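Local coordinates for protein glycosaminoglycan xylosylkinase (Hydra vulgaris, PDB 5XOM) that probably acts as a secretory-pathway kinase of the Fam20 family, phosphorylating xylose in the linkage region of glycosaminoglycan chains, at residues D51-H54 and D55-V59; L141-L145 and G146-A150; Y283-E287 and N288-V292; R320-S323 and S324-N327. All blocks are in the same frame, centred on the assembly; numbering follows the deposited sequence.

The four contacts are local turns and caps along one chain, and they touch in a row: 1 with 3, 3 with 2, and 2 with 4. Val59, at the end of interaction 1, packs against the hairpin of interaction 3, with Val59 O 3.2 Å from Met291 CB. The same hairpin meets interaction 2 where Arg149 CG lies 3.5 Å from Met291 CE. Interactions 2 and 4 have centres about 14 Å apart. They touch through Phe147 and Thr325, and Arg149 and Arg322 both form a salt bridge to Asp265. Interactions 1 and 4 stay apart, with nearest atoms about 10 Å away. The glycan is attached in interaction 3, at Asn288, and the side chain of Ile57 in interaction 1 is about 10 Å from it.

Interaction 1 of 4, residues D51-H54 and D55-V59; sequences DVWH and DMISV
The indole of Trp53 has the CD1 methyl of Ile57 over one face and the sulfur of Met56 at its edge. Ile57 CD1 is 3.7 Å from the centroid of the Trp53 six-membered ring and 14° off the ring normal. This is a CH-pi contact. Ile57 CD1 comes closest to Trp53 CH2, at 3.6 Å. The Met56 sulfur makes a Met-aromatic contact, with SD 5.5 Å from the same Trp53 centroid. Met56 is folded: CG sits between the backbone N and the carbonyl carbon (chi1 79°), and chi3 bends the chain again. The bend brings Met56 CE to 3.8 Å from Val52 CG1.

Asp55 N bonds to Asp51 O at 2.9 Å. The bonds from Met56 N to Val52 O and Trp53 O are both weak. A water then donates to both His54 O and Ile57 O, bridging the carbonyls where the chain leaves the helix.

Trp53 NE1 donates to the carbonyl of Trp213, which would help hold the indole in this rotation. Ile57 also packs on Pro215 and Trp218. Helix 67-79 lies against Val52 and Met56, and Val68 of the second subunit also touches Val52.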
loop_
_atom_site.group_PDB
_atom_site.type_symbol
_atom_site.label_atom_id
_atom_site.label_comp_id
_atom_site.label_asym_id
_atom_site.label_seq_id
_atom_site.Cartn_x
_atom_site.Cartn_y
_atom_site.Cartn_z
ATOM N N ASP A 51 10.029 0.544 11.015
ATOM C CA ASP A 51 8.653 0.546 11.497
ATOM C C ASP A 51 7.692 0.049 10.424
ATOM O O ASP A 51 6.708 -0.635 10.732
ATOM C CB ASP A 51 8.262 1.948 11.966
ATOM C CG ASP A 51 8.944 2.341 13.268
ATOM O OD1 ASP A 51 9.099 1.474 14.158
ATOM O OD2 ASP A 51 9.320 3.523 13.400
ATOM N N VAL A 52 7.950 0.395 9.159
ATOM C CA VAL A 52 7.152 -0.146 8.061
ATOM C C VAL A 52 7.199 -1.668 8.069
ATOM O O VAL A 52 6.178 -2.337 7.866
ATOM C CB VAL A 52 7.630 0.428 6.716
ATOM C CG1 VAL A 52 6.861 -0.206 5.564
ATOM C CG2 VAL A 52 7.473 1.950 6.707
ATOM N N TRP A 53 8.387 -2.236 8.297
ATOM C CA TRP A 53 8.539 -3.687 8.368
ATOM C C TRP A 53 7.765 -4.266 9.547
ATOM O O TRP A 53 7.023 -5.243 9.398
ATOM C CB TRP A 53 10.028 -4.040 8.461
ATOM C CG TRP A 53 10.378 -5.475 8.816
ATOM C CD1 TRP A 53 11.298 -5.883 9.741
ATOM C CD2 TRP A 53 9.840 -6.676 8.236
ATOM N NE1 TRP A 53 11.363 -7.255 9.782
ATOM C CE2 TRP A 53 10.479 -7.767 8.867
ATOM C CE3 TRP A 53 8.879 -6.934 7.251
ATOM C CZ2 TRP A 53 10.192 -9.094 8.542
ATOM C CZ3 TRP A 53 8.590 -8.256 6.932
ATOM C CH2 TRP A 53 9.246 -9.319 7.578
ATOM N N HIS A 54 7.917 -3.668 10.731
ATOM C CA HIS A 54 7.260 -4.219 11.914
ATOM C C HIS A 54 5.741 -4.151 11.802
ATOM O O HIS A 54 5.048 -5.046 12.294
ATOM C CB HIS A 54 7.731 -3.487 13.171
ATOM C CG HIS A 54 9.154 -3.772 13.542
ATOM N ND1 HIS A 54 9.632 -3.618 14.826
ATOM C CD2 HIS A 54 10.204 -4.197 12.800
ATOM C CE1 HIS A 54 10.913 -3.939 14.858
ATOM N NE2 HIS A 54 11.286 -4.291 13.641
ATOM N N ASP A 55 5.209 -3.112 11.159
ATOM C CA ASP A 55 3.767 -2.905 11.094
ATOM C C ASP A 55 3.079 -3.638 9.949
ATOM O O ASP A 55 1.846 -3.742 9.967
ATOM C CB ASP A 55 3.442 -1.414 10.967
ATOM C CG ASP A 55 3.830 -0.622 12.196
ATOM O OD1 ASP A 55 3.925 -1.217 13.292
ATOM O OD2 ASP A 55 4.033 0.602 12.058
ATOM N N MET A 56 3.811 -4.131 8.950
ATOM C CA MET A 56 3.137 -4.756 7.821
ATOM C C MET A 56 2.819 -6.227 8.058
ATOM O O MET A 56 1.994 -6.788 7.329
ATOM C CB MET A 56 3.966 -4.602 6.528
ATOM C CG MET A 56 5.134 -5.567 6.362
ATOM S SD MET A 56 5.866 -5.537 4.694
ATOM C CE MET A 56 6.335 -3.815 4.521
ATOM N N ILE A 57 3.402 -6.850 9.077
ATOM C CA ILE A 57 3.217 -8.280 9.306
ATOM C C ILE A 57 1.873 -8.532 9.979
ATOM O O ILE A 57 1.516 -7.865 10.959
ATOM C CB ILE A 57 4.366 -8.849 10.150
ATOM C CG1 ILE A 57 5.697 -8.660 9.427
ATOM C CG2 ILE A 57 4.130 -10.333 10.453
ATOM C CD1 ILE A 57 6.882 -8.913 10.308
ATOM N N SER A 58 1.127 -9.499 9.448
ATOM C CA SER A 58 -0.016 -10.104 10.114
ATOM C C SER A 58 0.136 -11.617 10.025
ATOM O O SER A 58 1.042 -12.128 9.363
ATOM C CB SER A 58 -1.345 -9.642 9.499
ATOM O OG SER A 58 -1.373 -9.889 8.108
ATOM N N VAL A 59 -0.759 -12.347 10.694
ATOM C CA VAL A 59 -0.551 -13.784 10.827
ATOM C C VAL A 59 -0.715 -14.512 9.497
ATOM O O VAL A 59 -0.219 -15.638 9.350
ATOM C CB VAL A 59 -1.494 -14.376 11.892
ATOM C CG1 VAL A 59 -2.880 -14.646 11.319
ATOM C CG2 VAL A 59 -0.893 -15.650 12.478
HETATM O O HOH W 1 2.771 -6.447 12.659
#

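Interaction 2 of 4, residues L141-L145 and G146-A150; sequences LDRLL and GFYRA
The carbonyl oxygen of Asp142 takes two backbone bonds. Phe147 N is 3.0 Å from Asp142 O and approaches nearly along the C=O axis. Tyr148 N is 3.3 Å from Asp142 O; its N-H points almost straight at the oxygen, but from well above the carbonyl plane.

The carboxylate of Asp142 grips the next part of the loop. CG is anti to the backbone N (chi1 166°), which carries the group past the helix end to the backbone N-H groups of Arg149 and Ala150. Arg149 N bonds to Asp142 OD2 at 2.9 Å, on the syn lone pair. Weak bonds join OD1 to Arg149 N and Ala150 N. A water also donates to Asp142 OD1 and Ala150 O. His294 ND1 binds OD2, so both oxygens of this buried group have partners.

The Ala150 methyl CB lies against the Asp142 side chain, 3.7 Å from Asp142 CB. Leu145 and Phe147 make an apolar contact side by side, with Leu145 CD1 3.8 Å from Phe147 CE2. The side chains of Tyr148 and Arg143 cross at about a right angle, and a water links Tyr148 OH to Arg143 O.

Arg149 NE bonds to Phe147 O, and CD1 of the Phe147 ring lies over the centre of the guanidinium. Beyond that, Arg149 forms a salt bridge to Asp265.

Gly146 has positive phi (79°), and its N bonds to Arg143 O. Together with the bond from Phe147 N to Asp142 O, this makes a Schellman motif ending helix 132-144.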
loop_
_atom_site.group_PDB
_atom_site.type_symbol
_atom_site.label_atom_id
_atom_site.label_comp_id
_atom_site.label_asym_id
_atom_site.label_seq_id
_atom_site.Cartn_x
_atom_site.Cartn_y
_atom_site.Cartn_z
ATOM N N LEU A 141 9.570 -13.979 -6.117
ATOM C CA LEU A 141 8.563 -14.880 -6.651
ATOM C C LEU A 141 7.449 -15.107 -5.637
ATOM O O LEU A 141 6.292 -15.303 -6.018
ATOM C CB LEU A 141 9.194 -16.209 -7.070
ATOM C CG LEU A 141 8.176 -17.272 -7.456
ATOM C CD1 LEU A 141 7.695 -16.971 -8.868
ATOM C CD2 LEU A 141 8.749 -18.683 -7.378
ATOM N N ASP A 142 7.780 -15.044 -4.348
ATOM C CA ASP A 142 6.771 -15.195 -3.302
ATOM C C ASP A 142 5.747 -14.065 -3.360
ATOM O O ASP A 142 4.546 -14.300 -3.196
ATOM C CB ASP A 142 7.465 -15.229 -1.940
ATOM C CG ASP A 142 6.508 -15.038 -0.779
ATOM O OD1 ASP A 142 6.261 -13.877 -0.388
ATOM O OD2 ASP A 142 6.015 -16.045 -0.236
ATOM N N ARG A 143 6.199 -12.840 -3.656
ATOM C CA ARG A 143 5.268 -11.730 -3.852
ATOM C C ARG A 143 4.535 -11.854 -5.183
ATOM O O ARG A 143 3.322 -11.620 -5.253
ATOM C CB ARG A 143 6.017 -10.404 -3.769
ATOM C CG ARG A 143 6.799 -10.250 -2.486
ATOM C CD ARG A 143 7.359 -8.856 -2.333
ATOM N NE ARG A 143 6.292 -7.881 -2.120
ATOM C CZ ARG A 143 6.017 -6.888 -2.956
ATOM N NH1 ARG A 143 6.740 -6.725 -4.059
ATOM N NH2 ARG A 143 5.029 -6.046 -2.690
ATOM N N LEU A 144 5.254 -12.231 -6.248
ATOM C CA LEU A 144 4.641 -12.340 -7.570
ATOM C C LEU A 144 3.501 -13.357 -7.578
ATOM O O LEU A 144 2.460 -13.132 -8.206
ATOM C CB LEU A 144 5.703 -12.710 -8.611
ATOM C CG LEU A 144 5.225 -12.987 -10.037
ATOM C CD1 LEU A 144 4.533 -11.752 -10.594
ATOM C CD2 LEU A 144 6.393 -13.412 -10.927
ATOM N N LEU A 145 3.674 -14.482 -6.888
ATOM C CA LEU A 145 2.624 -15.489 -6.841
ATOM C C LEU A 145 1.551 -15.190 -5.803
ATOM O O LEU A 145 0.591 -15.962 -5.696
ATOM C CB LEU A 145 3.215 -16.872 -6.564
ATOM C CG LEU A 145 4.202 -17.459 -7.567
ATOM C CD1 LEU A 145 4.859 -18.705 -6.985
ATOM C CD2 LEU A 145 3.503 -17.757 -8.894
ATOM N N GLY A 146 1.680 -14.101 -5.044
ATOM C CA GLY A 146 0.660 -13.733 -4.083
ATOM C C GLY A 146 0.687 -14.501 -2.784
ATOM O O GLY A 146 -0.300 -14.468 -2.043
ATOM N N PHE A 147 1.778 -15.211 -2.485
ATOM C CA PHE A 147 1.875 -15.905 -1.204
ATOM C C PHE A 147 2.161 -14.926 -0.066
ATOM O O PHE A 147 1.551 -15.016 1.002
ATOM C CB PHE A 147 2.954 -16.991 -1.267
ATOM C CG PHE A 147 2.570 -18.188 -2.090
ATOM C CD1 PHE A 147 1.337 -18.798 -1.926
ATOM C CD2 PHE A 147 3.444 -18.706 -3.031
ATOM C CE1 PHE A 147 0.981 -19.904 -2.682
ATOM C CE2 PHE A 147 3.096 -19.815 -3.788
ATOM C CZ PHE A 147 1.860 -20.411 -3.613
ATOM N N TYR A 148 3.098 -13.997 -0.277
ATOM C CA TYR A 148 3.463 -12.972 0.705
ATOM C C TYR A 148 3.899 -13.579 2.045
ATOM O O TYR A 148 3.594 -13.052 3.115
ATOM C CB TYR A 148 2.321 -11.960 0.899
ATOM C CG TYR A 148 1.984 -11.189 -0.374
ATOM C CD1 TYR A 148 2.858 -10.233 -0.881
ATOM C CD2 TYR A 148 0.803 -11.428 -1.070
ATOM C CE1 TYR A 148 2.571 -9.540 -2.043
ATOM C CE2 TYR A 148 0.506 -10.733 -2.238
ATOM C CZ TYR A 148 1.392 -9.794 -2.717
ATOM O OH TYR A 148 1.103 -9.112 -3.876
ATOM N N ARG A 149 4.659 -14.676 1.988
ATOM C CA ARG A 149 5.113 -15.408 3.167
ATOM C C ARG A 149 6.620 -15.413 3.344
ATOM O O ARG A 149 7.125 -16.192 4.168
ATOM C CB ARG A 149 4.632 -16.849 3.105
ATOM C CG ARG A 149 3.181 -16.898 2.959
ATOM C CD ARG A 149 2.621 -18.250 2.665
ATOM N NE ARG A 149 1.310 -17.982 2.114
ATOM C CZ ARG A 149 0.427 -18.888 1.757
ATOM N NH1 ARG A 149 0.657 -20.199 1.898
ATOM N NH2 ARG A 149 -0.729 -18.471 1.267
ATOM N N ALA A 150 7.348 -14.632 2.557
ATOM C CA ALA A 150 8.800 -14.605 2.608
ATOM C C ALA A 150 9.289 -13.269 3.152
ATOM O O ALA A 150 8.794 -12.221 2.721
ATOM C CB ALA A 150 9.387 -14.841 1.211
HETATM O O HOH W 2 7.176 -11.683 0.731
HETATM O O HOH W 3 1.375 -10.307 -6.654
#

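Interaction 3 of 4, residues Y283-E287 and N288-V292; sequences YIENE and NGSMV. With NAG (2-acetamido-2-deoxy-beta-D-glucopyranose), chain D.
Asn286 has CG between its backbone N and carbonyl carbon (chi1 66°), and a small chi2 of 13° turns OD1 toward the turn. Asn288 N therefore bonds to Asn286 OD1 at 2.8 Å, closing an Asx turn. The donor lies above the plane of the amide carbonyl. Asn288 has CG anti to its carbonyl carbon (chi1 -60°), and its side chain runs beside that of Glu287.

The hairpin joins strand 280-286 to strand 289-292 through a type I turn from Asn286 to Gly289. Asn286 N bonds to Gly289 O at 3.1 Å; the return bond, from Gly289 N to Asn286 O, is weak. Further along, Ile284 and Met291 form a hydrogen-bonded pair. Their side chains share one face of the sheet, and Met291 packs there on Arg60. Tyr283, Glu285, Ser290 and Val292 occupy the other face. There Tyr283 makes a cation-pi contact with Arg259, which also binds Ser290 OG.

The sugar sits at the turn. Asn288 ND2 is covalently bound to NAG C1. Asn286 ND2 is 3.0 Å from NAG O6, and Glu287 OE2 is 3.3 Å from NAG C6.

Asn288, Gly289 and Ser290 spell an Asn-X-Ser sequon. The bond from Asn288 ND2 to NAG C1 marks this turn as an N-glycosylation site, consistent with a protein of the secretory pathway.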
loop_
_atom_site.group_PDB
_atom_site.type_symbol
_atom_site.label_atom_id
_atom_site.label_comp_id
_atom_site.label_asym_id
_atom_site.label_seq_id
_atom_site.Cartn_x
_atom_site.Cartn_y
_atom_site.Cartn_z
ATOM N N TYR A 283 6.662 -21.787 11.132
ATOM C CA TYR A 283 5.387 -21.091 11.050
ATOM C C TYR A 283 5.279 -20.047 12.153
ATOM O O TYR A 283 5.935 -20.150 13.192
ATOM C CB TYR A 283 4.210 -22.074 11.116
ATOM C CG TYR A 283 4.067 -22.853 12.410
ATOM C CD1 TYR A 283 4.765 -24.040 12.613
ATOM C CD2 TYR A 283 3.200 -22.425 13.407
ATOM C CE1 TYR A 283 4.618 -24.768 13.793
ATOM C CE2 TYR A 283 3.044 -23.147 14.589
ATOM C CZ TYR A 283 3.755 -24.314 14.775
ATOM O OH TYR A 283 3.599 -25.022 15.947
ATOM N N ILE A 284 4.467 -19.021 11.894
ATOM C CA ILE A 284 4.105 -18.028 12.894
ATOM C C ILE A 284 2.702 -18.352 13.384
ATOM O O ILE A 284 1.944 -19.081 12.738
ATOM C CB ILE A 284 4.181 -16.581 12.347
ATOM C CG1 ILE A 284 3.266 -16.416 11.129
ATOM C CG2 ILE A 284 5.624 -16.209 12.011
ATOM C CD1 ILE A 284 3.166 -14.979 10.616
ATOM N N GLU A 285 2.343 -17.810 14.545
ATOM C CA GLU A 285 1.059 -18.154 15.145
ATOM C C GLU A 285 0.682 -17.108 16.185
ATOM O O GLU A 285 1.536 -16.632 16.937
ATOM C CB GLU A 285 1.112 -19.554 15.769
ATOM C CG GLU A 285 -0.219 -20.052 16.316
ATOM C CD GLU A 285 -0.150 -21.512 16.729
ATOM O OE1 GLU A 285 0.606 -21.818 17.665
ATOM O OE2 GLU A 285 -0.846 -22.352 16.122
ATOM N N ASN A 286 -0.594 -16.742 16.205
ATOM C CA ASN A 286 -1.157 -15.926 17.274
ATOM C C ASN A 286 -2.615 -16.342 17.463
ATOM O O ASN A 286 -3.022 -17.432 17.044
ATOM C CB ASN A 286 -0.962 -14.427 16.977
ATOM C CG ASN A 286 -1.738 -13.950 15.760
ATOM O OD1 ASN A 286 -2.623 -14.637 15.246
ATOM N ND2 ASN A 286 -1.411 -12.752 15.302
ATOM N N GLU A 287 -3.404 -15.483 18.109
ATOM C CA GLU A 287 -4.795 -15.822 18.386
ATOM C C GLU A 287 -5.655 -15.955 17.128
ATOM O O GLU A 287 -6.689 -16.625 17.184
ATOM C CB GLU A 287 -5.414 -14.791 19.336
ATOM C CG GLU A 287 -5.632 -13.415 18.727
ATOM C CD GLU A 287 -6.040 -12.379 19.759
ATOM O OE1 GLU A 287 -6.020 -12.703 20.966
ATOM O OE2 GLU A 287 -6.384 -11.243 19.362
ATOM N N ASN A 288 -5.270 -15.354 15.997
ATOM C CA ASN A 288 -6.132 -15.372 14.817
ATOM C C ASN A 288 -5.724 -16.448 13.808
ATOM O O ASN A 288 -6.242 -16.448 12.687
ATOM C CB ASN A 288 -6.158 -14.007 14.103
ATOM C CG ASN A 288 -6.666 -12.860 14.989
ATOM O OD1 ASN A 288 -7.400 -13.055 15.958
ATOM N ND2 ASN A 288 -6.267 -11.639 14.608
ATOM N N GLY A 289 -4.786 -17.334 14.149
ATOM C CA GLY A 289 -4.438 -18.417 13.249
ATOM C C GLY A 289 -2.941 -18.652 13.181
ATOM O O GLY A 289 -2.193 -18.269 14.079
ATOM N N SER A 290 -2.512 -19.310 12.103
ATOM C CA SER A 290 -1.107 -19.641 11.906
ATOM C C SER A 290 -0.813 -19.705 10.411
ATOM O O SER A 290 -1.720 -19.793 9.582
ATOM C CB SER A 290 -0.738 -20.972 12.577
ATOM O OG SER A 290 -1.250 -22.076 11.850
ATOM N N MET A 291 0.472 -19.654 10.069
ATOM C CA MET A 291 0.884 -19.734 8.671
ATOM C C MET A 291 2.305 -20.256 8.559
ATOM O O MET A 291 3.196 -19.784 9.270
ATOM C CB MET A 291 0.784 -18.373 7.969
ATOM C CG MET A 291 1.183 -18.420 6.487
ATOM S SD MET A 291 0.696 -17.006 5.477
ATOM C CE MET A 291 1.889 -15.821 6.010
ATOM N N VAL A 292 2.509 -21.218 7.658
ATOM C CA VAL A 292 3.856 -21.667 7.321
ATOM C C VAL A 292 4.527 -20.608 6.458
ATOM O O VAL A 292 3.956 -20.142 5.463
ATOM C CB VAL A 292 3.806 -23.020 6.594
ATOM C CG1 VAL A 292 5.219 -23.516 6.250
ATOM C CG2 VAL A 292 3.032 -24.040 7.415
HETATM C C1 NAG D . -6.312 -10.297 15.169
HETATM C C2 NAG D . -7.468 -9.396 15.680
HETATM C C3 NAG D . -6.884 -8.169 16.410
HETATM C C4 NAG D . -5.821 -8.566 17.430
HETATM C C5 NAG D . -4.790 -9.490 16.795
HETATM C C6 NAG D . -3.785 -10.043 17.778
HETATM C C7 NAG D . -9.618 -8.621 14.756
HETATM C C8 NAG D . -10.342 -8.166 13.524
HETATM N N2 NAG D . -8.331 -8.958 14.591
HETATM O O3 NAG D . -7.915 -7.418 17.042
HETATM O O4 NAG D . -5.143 -7.407 17.903
HETATM O O5 NAG D . -5.462 -10.619 16.237
HETATM O O6 NAG D . -3.019 -11.085 17.186
HETATM O O7 NAG D . -10.176 -8.695 15.849
#

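Interaction 4 of 4, residues R320-S323 and S324-N327; sequences RLRS and STYN
The chain passes from strand 321-322 directly into helix 323-334, where Tyr326 N bonds to Arg322 O at 3.1 Å and Asn327 N to Ser323 O at 3.0 Å. Both bonds are close to straight.

Leu321 reaches across to the first turn with its two methyls. Leu321 CD2 lies 3.7 Å from Tyr326 CB, and Leu321 CD1 lies 3.9 Å from Thr325 CG2. Leu321 CG is anti to the backbone N (chi1 178°), and the side chain crosses both partners at about a right angle.

Arg322 holds the N-cap position of the helix. Its aliphatic part runs past Ser324, with Arg322 CG and Arg322 CD each 3.4 Å from Ser324 OG. The chain then bends at chi3, and the guanidinium forms salt bridges to Asp262, Asp265 and Asp391. Thr325 OG1 also bonds to Asp265, so one carboxylate on helix 259-273 serves both residues.

The side-chain amide of Asn327 folds back toward Ser323, with Asn327 ND2 3.7 Å from Ser323 OG. Ser323 OG makes a weak hydrogen bond to Glu390. Strand 321-322 pairs in parallel with 388-389, and Tyr326 packs on Ile388 and meets Phe379 edge-to-face.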
loop_
_atom_site.group_PDB
_atom_site.type_symbol
_atom_site.label_atom_id
_atom_site.label_comp_id
_atom_site.label_asym_id
_atom_site.label_seq_id
_atom_site.Cartn_x
_atom_site.Cartn_y
_atom_site.Cartn_z
ATOM N N ARG A 320 -5.515 -31.810 -2.693
ATOM C CA ARG A 320 -6.253 -30.676 -2.170
ATOM C C ARG A 320 -5.473 -29.419 -2.522
ATOM O O ARG A 320 -4.237 -29.424 -2.527
ATOM C CB ARG A 320 -6.455 -30.799 -0.656
ATOM C CG ARG A 320 -7.159 -32.102 -0.254
ATOM C CD ARG A 320 -7.055 -32.378 1.239
ATOM N NE ARG A 320 -7.622 -31.299 2.038
ATOM C CZ ARG A 320 -8.912 -31.209 2.350
ATOM N NH1 ARG A 320 -9.761 -32.143 1.937
ATOM N NH2 ARG A 320 -9.350 -30.188 3.078
ATOM N N LEU A 321 -6.190 -28.348 -2.834
ATOM C CA LEU A 321 -5.537 -27.120 -3.257
ATOM C C LEU A 321 -6.402 -25.952 -2.837
ATOM O O LEU A 321 -7.603 -25.934 -3.118
ATOM C CB LEU A 321 -5.302 -27.090 -4.773
ATOM C CG LEU A 321 -4.655 -25.815 -5.337
ATOM C CD1 LEU A 321 -3.310 -25.519 -4.675
ATOM C CD2 LEU A 321 -4.494 -25.910 -6.847
ATOM N N ARG A 322 -5.785 -24.992 -2.156
ATOM C CA ARG A 322 -6.513 -23.816 -1.706
ATOM C C ARG A 322 -7.013 -23.015 -2.896
ATOM O O ARG A 322 -6.301 -22.831 -3.886
ATOM C CB ARG A 322 -5.625 -22.954 -0.820
ATOM C CG ARG A 322 -6.191 -21.575 -0.529
ATOM C CD ARG A 322 -5.396 -20.870 0.565
ATOM N NE ARG A 322 -5.504 -21.540 1.857
ATOM C CZ ARG A 322 -4.462 -21.961 2.558
ATOM N NH1 ARG A 322 -3.218 -21.793 2.110
ATOM N NH2 ARG A 322 -4.642 -22.561 3.733
ATOM N N SER A 323 -8.248 -22.522 -2.779
ATOM C CA SER A 323 -8.917 -21.887 -3.908
ATOM C C SER A 323 -8.157 -20.658 -4.397
ATOM O O SER A 323 -7.976 -20.477 -5.606
ATOM C CB SER A 323 -10.354 -21.528 -3.532
ATOM O OG SER A 323 -11.011 -20.848 -4.589
ATOM N N SER A 324 -7.744 -19.776 -3.478
ATOM C CA SER A 324 -7.024 -18.571 -3.890
ATOM C C SER A 324 -5.725 -18.914 -4.613
ATOM O O SER A 324 -5.336 -18.227 -5.566
ATOM C CB SER A 324 -6.740 -17.665 -2.688
ATOM O OG SER A 324 -6.076 -18.358 -1.647
ATOM N N THR A 325 -5.028 -19.961 -4.161
ATOM C CA THR A 325 -3.807 -20.392 -4.837
ATOM C C THR A 325 -4.102 -20.828 -6.268
ATOM O O THR A 325 -3.400 -20.440 -7.208
ATOM C CB THR A 325 -3.146 -21.527 -4.054
ATOM O OG1 THR A 325 -2.860 -21.086 -2.720
ATOM C CG2 THR A 325 -1.834 -21.941 -4.720
ATOM N N TYR A 326 -5.147 -21.641 -6.447
ATOM C CA TYR A 326 -5.536 -22.089 -7.782
ATOM C C TYR A 326 -5.859 -20.911 -8.693
ATOM O O TYR A 326 -5.431 -20.873 -9.852
ATOM C CB TYR A 326 -6.734 -23.027 -7.671
ATOM C CG TYR A 326 -7.311 -23.494 -8.988
ATOM C CD1 TYR A 326 -6.564 -24.275 -9.863
ATOM C CD2 TYR A 326 -8.610 -23.161 -9.350
ATOM C CE1 TYR A 326 -7.099 -24.707 -11.067
ATOM C CE2 TYR A 326 -9.153 -23.587 -10.548
ATOM C CZ TYR A 326 -8.395 -24.361 -11.402
ATOM O OH TYR A 326 -8.936 -24.783 -12.597
ATOM N N ASN A 327 -6.612 -19.936 -8.181
ATOM C CA ASN A 327 -6.971 -18.776 -8.990
ATOM C C ASN A 327 -5.736 -18.002 -9.435
ATOM O O ASN A 327 -5.651 -17.574 -10.593
ATOM C CB ASN A 327 -7.925 -17.873 -8.209
ATOM C CG ASN A 327 -9.269 -18.529 -7.966
ATOM O OD1 ASN A 327 -9.715 -19.367 -8.754
ATOM N ND2 ASN A 327 -9.923 -18.153 -6.871
#